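Local coordinates for protein subtilase cytotoxin subunit A (Escherichia coli, PDB 2IY9) that cleaves the endoplasmic reticulum chaperone BiP as the serine-protease subunit of an AB5 cytotoxin, provoking a stress response and eventual death of the host cell, at residues R128-I133 / S160-L165; A186-L191 / N245-A250; S279-A284 / E324-M329. All coordinates share one frame; numbering follows the deposited sequence.

Contact 1: residues R128-I133 / S160-L165; sequences RAIESI and SVWTEL
Ile130 holds this contact together by sending its two branches to different partners. Its CG2, placed anti to the backbone N by the first torsion (chi1 -66°), meets Leu165 CD2 at 3.6 Å. The longer branch, through CG1, leaves CB in a different direction and brings CD1 to the edge of the Trp162 indole, close to the ring plane, where it lies 3.5 Å from Trp162 CZ3. The isoleucine and the tryptophan cross at about a right angle, so a methyl group abuts the six-membered part of the ring instead of lying over it. Leu165 points toward the facing helix and fits between Ile130 and the aliphatic part of Glu131, with its CD1 3.7 Å from Glu131 CG. The side chains of Ile130, Trp162 and Leu165 are buried and, with the Glu131 methylene at their margin, bridge two helix segments whose axes stay 11.6 Å apart at an angle of 23°.

The other margin is looser and charged. Beyond CG the Glu131 chain is extended, and its carboxylate stays with its own helix, where OE2 pairs with Arg128 NH1 at 3.0 Å. Across the gap, Glu164 turns to Arg168. The two carboxylates are 6.3 Å apart, measured from Glu131 OE2 to Glu164 OE1, and having separate arginine partners probably eases their mutual repulsion.

Both helices belong to consecutive beta-alpha-beta crossovers of the subtilase fold. Helix 125-134 links strand 111-116 to strand 147-149, and helix 160-172 leads on to strand 176-180. Ile127, one turn before Ile130, extends the seam to Val161, Trp162 and Leu165, while the Trp162 ring also meets that of Trp198. Beneath, Ile130 rests on Ile149 of strand 147-149, and Ala129 touches Val51 of strand 47-52.

Contact 2: residues A186-L191 / N245-A250; sequences ADIRKL and NWVDIA
The indole of Trp246 is met by Ile188 and Arg189, two consecutive residues that approach different parts of the ring. Ile188 CG2 hovers 3.2 Å above the ring plane, shifted toward the rim, with Trp246 CE3 3.6 Å away. Its longer branch bypasses the ring, and CD1 reaches Val247 CG2 at 3.8 Å, the two aliphatic side chains crossing at about a right angle. Arg189 uses its methylene chain on the five-membered ring, CG lying 3.5 Å from Trp246 CD1. Its guanidinium does not stack there, for its plane is turned 69° from that of the indole.

The contact ties the loop after strand 176-180 to the residues that lead into strand 249-252, an outermost strand of the parallel subtilase sheet. Around the ring, His203 stacks on Trp246 and Arg196 makes a cation-pi contact with it, while Arg196 NE also binds Ile188 O.

Asp187 fixes the pose of Arg189. Its OD1 accepts the backbone N of Arg189, forming an Asx turn, and also takes a nearly straight 2.9 Å bond from Arg189 NE (166°) on its syn lone pair. Arg189 NH2 completes the side-on grip by approaching Asp187 OD2 from above the carboxylate plane, also at 2.9 Å. The bend at chi3 (-63°) turns the guanidinium back to this carboxylate, and NH1 reaches a second acid, Asp313.

Contact 3: residues S279-A284 / E324-M329; sequences SGVLAA and EKAISM
A backbone bond of 2.8 Å from Ala283 N to Ser279 O, the shortest polar bond here, closes the helical turn that holds Val281, which meets Ala326 and Ile327; Ala284, which meets Ile327, follows directly. Between the two helices the contact itself is wholly apolar. Ile327 points toward the facing helix, and with CG1 beside its own backbone N (chi1 -69°) the end of the chain brings CD1 to 3.8 Å from Ala284 CB. The Ile327 branch thus ends against the Ala284 methyl. Val281 is looser, its CG1 lying 4.2 Å from Ala326 CB and 4.3 Å from Ile327 CG1.

Helix 271-288 is the long helix of the subtilase fold that carries Ser272, assigned to the charge relay system, near its start. Helix 323-331 belongs to the C-terminal A2 domain, which penetrates the central pore of the SubB pentamer. The short segments run nearly parallel, 21° apart with axes 9.6 Å from each other. Farther on, the disulfide between Cys288 and Cys331 joins the C-terminal ends of the same two helices. Thr36 of helix 34-38 touches Ile327, and Ser304 of helix 294-304 touches Ala326.

Contacts 1 and 3 are buried seams between nearly parallel helices, whereas contact 2 is a partly buried meeting of loops. The two helical seams differ in their spacing: the axes are 11.6 Å apart in contact 1, where isoleucine, leucine and tryptophan meet, and 9.6 Å apart in contact 3, where two alanines take part, which is consistent with the closer approach. Contact 1 has acid-arginine pairs along its margin, and contact 2 adds a carboxylate-guanidinium grip beside an aromatic ring; contact 3 is apolar throughout its touching surface. No helix or strand is shared among the three. Their centres are 22 to 26 Å apart and none touches another; contact 3 alone includes the A2 region.

Contact 1: residues R128-I133 / S160-L165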
# COMPACT_ATOMS: atom_id res chain seq x y z
N ARG A 128 3.88 10.98 -12.79
CA ARG A 128 3.41 12.36 -12.61
C ARG A 128 2.73 12.55 -11.26
O ARG A 128 2.91 13.59 -10.60
CB ARG A 128 2.46 12.77 -13.74
CG ARG A 128 3.06 12.70 -15.15
CD ARG A 128 4.34 13.52 -15.31
NE ARG A 128 5.04 13.07 -16.51
CZ ARG A 128 6.15 12.34 -16.52
NH1 ARG A 128 6.76 11.99 -15.40
NH2 ARG A 128 6.68 11.98 -17.69
N ALA A 129 1.95 11.56 -10.84
CA ALA A 129 1.27 11.57 -9.55
C ALA A 129 2.26 11.73 -8.41
O ALA A 129 2.04 12.54 -7.51
CB ALA A 129 0.44 10.30 -9.37
N ILE A 130 3.35 10.96 -8.48
CA ILE A 130 4.37 10.96 -7.44
C ILE A 130 5.21 12.24 -7.47
O ILE A 130 5.45 12.85 -6.43
CB ILE A 130 5.28 9.70 -7.51
CG1 ILE A 130 4.48 8.43 -7.19
CG2 ILE A 130 6.43 9.82 -6.51
CD1 ILE A 130 5.20 7.13 -7.61
N GLU A 131 5.63 12.66 -8.67
CA GLU A 131 6.33 13.94 -8.83
C GLU A 131 5.55 15.10 -8.22
O GLU A 131 6.14 16.04 -7.69
CB GLU A 131 6.58 14.26 -10.31
CG GLU A 131 7.63 13.40 -11.00
CD GLU A 131 7.63 13.60 -12.52
OE1 GLU A 131 6.72 14.27 -13.06
OE2 GLU A 131 8.55 13.09 -13.19
N SER A 132 4.23 15.03 -8.32
CA SER A 132 3.35 16.08 -7.78
C SER A 132 3.43 16.14 -6.25
O SER A 132 3.50 17.24 -5.67
CB SER A 132 1.91 15.88 -8.27
OG SER A 132 1.03 16.77 -7.61
N ILE A 133 3.46 14.98 -5.60
CA ILE A 133 3.71 14.93 -4.16
C ILE A 133 5.08 15.51 -3.83
O ILE A 133 5.23 16.36 -2.93
CB ILE A 133 3.65 13.50 -3.60
CG1 ILE A 133 2.29 12.86 -3.88
CG2 ILE A 133 3.94 13.51 -2.08
CD1 ILE A 133 2.23 11.34 -3.64
N SER A 160 14.16 3.87 -16.63
CA SER A 160 15.01 5.00 -16.33
C SER A 160 14.29 6.10 -15.58
O SER A 160 14.86 6.68 -14.66
CB SER A 160 15.60 5.56 -17.62
OG SER A 160 16.98 5.84 -17.44
N VAL A 161 13.05 6.40 -15.97
CA VAL A 161 12.26 7.45 -15.29
C VAL A 161 11.87 7.01 -13.87
O VAL A 161 12.01 7.79 -12.93
CB VAL A 161 11.01 7.90 -16.11
CG1 VAL A 161 10.26 9.03 -15.38
CG2 VAL A 161 11.41 8.38 -17.49
N TRP A 162 11.42 5.76 -13.73
CA TRP A 162 11.12 5.18 -12.42
C TRP A 162 12.35 5.12 -11.51
O TRP A 162 12.29 5.51 -10.34
CB TRP A 162 10.55 3.77 -12.57
CG TRP A 162 9.05 3.65 -12.70
CD1 TRP A 162 8.36 3.08 -13.73
CD2 TRP A 162 8.06 4.07 -11.74
NE1 TRP A 162 7.01 3.13 -13.48
CE2 TRP A 162 6.80 3.73 -12.27
CE3 TRP A 162 8.12 4.69 -10.49
CZ2 TRP A 162 5.60 4.00 -11.59
CZ3 TRP A 162 6.93 4.97 -9.82
CH2 TRP A 162 5.69 4.62 -10.37
N THR A 163 13.46 4.62 -12.04
CA THR A 163 14.66 4.42 -11.24
C THR A 163 15.26 5.76 -10.76
O THR A 163 15.72 5.87 -9.62
CB THR A 163 15.68 3.55 -12.02
OG1 THR A 163 15.18 2.20 -12.07
CG2 THR A 163 17.02 3.55 -11.36
N GLU A 164 15.24 6.77 -11.63
CA GLU A 164 15.69 8.10 -11.22
C GLU A 164 14.82 8.64 -10.06
O GLU A 164 15.34 9.11 -9.04
CB GLU A 164 15.67 9.07 -12.42
CG GLU A 164 16.42 10.39 -12.18
CD GLU A 164 15.65 11.39 -11.33
OE1 GLU A 164 14.40 11.47 -11.46
OE2 GLU A 164 16.29 12.10 -10.51
N LEU A 165 13.51 8.54 -10.23
CA LEU A 165 12.56 9.08 -9.24
C LEU A 165 12.67 8.38 -7.89
O LEU A 165 12.69 9.02 -6.85
CB LEU A 165 11.11 8.98 -9.76
CG LEU A 165 10.07 9.59 -8.81
CD1 LEU A 165 8.98 10.31 -9.54
CD2 LEU A 165 9.50 8.52 -7.87

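Contact 2: residues A186-L191 / N245-A250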
# COMPACT_ATOMS: atom_id res chain seq x y z
N ALA A 186 2.67 -15.61 -10.38
CA ALA A 186 3.98 -15.81 -11.02
C ALA A 186 5.14 -15.58 -10.06
O ALA A 186 5.05 -14.76 -9.14
CB ALA A 186 4.12 -14.91 -12.26
N ASP A 187 6.24 -16.31 -10.28
CA ASP A 187 7.52 -16.07 -9.60
C ASP A 187 8.21 -14.89 -10.28
O ASP A 187 8.65 -14.99 -11.43
CB ASP A 187 8.38 -17.33 -9.67
CG ASP A 187 9.72 -17.21 -8.95
OD1 ASP A 187 10.21 -16.07 -8.72
OD2 ASP A 187 10.31 -18.27 -8.64
N ILE A 188 8.30 -13.77 -9.55
CA ILE A 188 8.87 -12.52 -10.07
C ILE A 188 10.33 -12.68 -10.56
O ILE A 188 10.77 -11.97 -11.46
CB ILE A 188 8.80 -11.37 -9.02
CG1 ILE A 188 7.34 -11.17 -8.56
CG2 ILE A 188 9.35 -10.05 -9.60
CD1 ILE A 188 7.21 -10.53 -7.19
N ARG A 189 11.05 -13.62 -9.96
CA ARG A 189 12.42 -13.91 -10.38
C ARG A 189 12.52 -14.45 -11.81
O ARG A 189 13.53 -14.27 -12.47
CB ARG A 189 13.10 -14.87 -9.39
CG ARG A 189 13.25 -14.29 -7.98
CD ARG A 189 13.50 -15.37 -6.94
NE ARG A 189 12.37 -16.29 -6.83
CZ ARG A 189 12.16 -17.13 -5.81
NH1 ARG A 189 12.99 -17.15 -4.78
NH2 ARG A 189 11.10 -17.92 -5.82
N LYS A 190 11.45 -15.08 -12.30
CA LYS A 190 11.43 -15.71 -13.63
C LYS A 190 10.69 -14.90 -14.70
O LYS A 190 10.77 -15.22 -15.89
CB LYS A 190 10.79 -17.08 -13.55
CG LYS A 190 11.47 -18.05 -12.58
CD LYS A 190 10.71 -19.37 -12.58
CE LYS A 190 9.27 -19.19 -12.11
NZ LYS A 190 8.28 -20.20 -12.61
N LEU A 191 9.93 -13.89 -14.27
CA LEU A 191 9.25 -13.01 -15.20
C LEU A 191 10.27 -12.21 -15.98
O LEU A 191 11.37 -11.95 -15.49
CB LEU A 191 8.34 -12.05 -14.44
CG LEU A 191 7.03 -12.58 -13.85
CD1 LEU A 191 6.31 -11.43 -13.17
CD2 LEU A 191 6.15 -13.19 -14.94
N ASN A 245 13.79 -11.48 -2.44
CA ASN A 245 14.48 -10.30 -3.01
C ASN A 245 13.62 -9.41 -3.94
O ASN A 245 14.10 -8.38 -4.43
CB ASN A 245 15.81 -10.68 -3.68
CG ASN A 245 16.87 -9.61 -3.52
OD1 ASN A 245 17.66 -9.36 -4.44
ND2 ASN A 245 16.90 -8.97 -2.35
N TRP A 246 12.37 -9.82 -4.17
CA TRP A 246 11.41 -9.02 -4.94
C TRP A 246 10.14 -8.68 -4.15
O TRP A 246 9.24 -8.02 -4.68
CB TRP A 246 11.05 -9.72 -6.25
CG TRP A 246 12.21 -9.89 -7.17
CD1 TRP A 246 13.14 -10.90 -7.15
CD2 TRP A 246 12.58 -9.03 -8.25
NE1 TRP A 246 14.06 -10.72 -8.16
CE2 TRP A 246 13.74 -9.57 -8.85
CE3 TRP A 246 12.04 -7.84 -8.76
CZ2 TRP A 246 14.38 -8.96 -9.94
CZ3 TRP A 246 12.67 -7.24 -9.86
CH2 TRP A 246 13.82 -7.81 -10.43
N VAL A 247 10.07 -9.14 -2.90
CA VAL A 247 8.93 -8.91 -2.01
C VAL A 247 9.50 -8.61 -0.61
O VAL A 247 10.31 -9.39 -0.10
CB VAL A 247 8.01 -10.17 -1.94
CG1 VAL A 247 6.85 -9.95 -0.96
CG2 VAL A 247 7.48 -10.57 -3.35
N ASP A 248 9.07 -7.50 -0.01
CA ASP A 248 9.57 -7.10 1.32
C ASP A 248 8.78 -7.69 2.49
O ASP A 248 9.34 -8.00 3.54
CB ASP A 248 9.62 -5.57 1.43
CG ASP A 248 10.59 -4.95 0.43
OD1 ASP A 248 11.80 -5.24 0.51
OD2 ASP A 248 10.13 -4.19 -0.45
N ILE A 249 7.47 -7.83 2.30
CA ILE A 249 6.55 -8.24 3.36
C ILE A 249 5.30 -8.85 2.75
O ILE A 249 4.90 -8.49 1.62
CB ILE A 249 6.17 -7.03 4.28
CG1 ILE A 249 5.59 -7.51 5.63
CG2 ILE A 249 5.21 -6.06 3.56
CD1 ILE A 249 5.46 -6.39 6.67
N ALA A 250 4.68 -9.77 3.48
CA ALA A 250 3.38 -10.30 3.11
C ALA A 250 2.34 -9.88 4.13
O ALA A 250 2.62 -9.75 5.33
CB ALA A 250 3.43 -11.82 2.96

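Contact 3: residues S279-A284 / E324-M329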
# COMPACT_ATOMS: atom_id res chain seq x y z
N SER A 279 -0.32 -0.13 4.16
CA SER A 279 -0.40 1.33 4.19
C SER A 279 -1.16 1.84 5.40
O SER A 279 -0.77 2.85 5.97
CB SER A 279 -1.04 1.87 2.91
OG SER A 279 -0.16 1.73 1.81
N GLY A 280 -2.24 1.16 5.78
CA GLY A 280 -2.98 1.57 6.99
C GLY A 280 -2.16 1.43 8.26
O GLY A 280 -2.24 2.27 9.16
N VAL A 281 -1.35 0.38 8.33
CA VAL A 281 -0.48 0.17 9.49
C VAL A 281 0.60 1.26 9.51
O VAL A 281 0.83 1.87 10.54
CB VAL A 281 0.15 -1.25 9.50
CG1 VAL A 281 1.16 -1.40 10.66
CG2 VAL A 281 -0.95 -2.33 9.56
N LEU A 282 1.22 1.53 8.37
CA LEU A 282 2.19 2.61 8.30
C LEU A 282 1.56 3.97 8.65
O LEU A 282 2.19 4.78 9.34
CB LEU A 282 2.89 2.65 6.94
CG LEU A 282 3.97 1.60 6.66
CD1 LEU A 282 4.19 1.52 5.13
CD2 LEU A 282 5.27 1.92 7.38
N ALA A 283 0.32 4.19 8.22
CA ALA A 283 -0.41 5.42 8.58
C ALA A 283 -0.54 5.56 10.10
O ALA A 283 -0.28 6.63 10.66
CB ALA A 283 -1.78 5.46 7.92
N ALA A 284 -0.93 4.47 10.76
CA ALA A 284 -1.08 4.42 12.20
C ALA A 284 0.23 4.74 12.92
O ALA A 284 0.26 5.51 13.87
CB ALA A 284 -1.60 3.05 12.63
N GLU A 324 0.62 -5.12 15.69
CA GLU A 324 0.79 -4.91 17.12
C GLU A 324 2.23 -4.51 17.43
O GLU A 324 2.47 -3.50 18.09
CB GLU A 324 0.38 -6.15 17.93
CG GLU A 324 0.77 -6.08 19.42
CD GLU A 324 0.43 -7.34 20.18
OE1 GLU A 324 1.33 -8.20 20.35
OE2 GLU A 324 -0.74 -7.49 20.59
N LYS A 325 3.17 -5.31 16.93
CA LYS A 325 4.59 -5.05 17.14
C LYS A 325 5.08 -3.78 16.41
O LYS A 325 5.81 -2.99 17.00
CB LYS A 325 5.41 -6.28 16.74
CG LYS A 325 6.88 -6.25 17.16
CD LYS A 325 7.06 -6.40 18.67
CE LYS A 325 8.52 -6.60 19.04
NZ LYS A 325 9.42 -5.65 18.32
N ALA A 326 4.68 -3.60 15.15
CA ALA A 326 5.05 -2.39 14.39
C ALA A 326 4.61 -1.10 15.10
O ALA A 326 5.41 -0.18 15.26
CB ALA A 326 4.48 -2.44 12.97
N ILE A 327 3.35 -1.06 15.50
CA ILE A 327 2.77 0.14 16.10
C ILE A 327 3.35 0.35 17.50
O ILE A 327 3.80 1.45 17.82
CB ILE A 327 1.21 0.11 16.07
CG1 ILE A 327 0.72 0.26 14.62
CG2 ILE A 327 0.62 1.21 16.99
CD1 ILE A 327 -0.73 -0.16 14.38
N SER A 328 3.37 -0.72 18.30
CA SER A 328 3.98 -0.69 19.63
C SER A 328 5.42 -0.17 19.60
O SER A 328 5.75 0.77 20.31
CB SER A 328 3.92 -2.07 20.29
OG SER A 328 4.33 -2.00 21.64
N MET A 329 6.26 -0.77 18.75
CA MET A 329 7.67 -0.36 18.64
C MET A 329 7.82 1.10 18.21
O MET A 329 8.58 1.87 18.83
CB MET A 329 8.43 -1.25 17.65
CG MET A 329 8.83 -2.62 18.20
SD MET A 329 9.69 -2.62 19.80
CE MET A 329 11.21 -1.74 19.43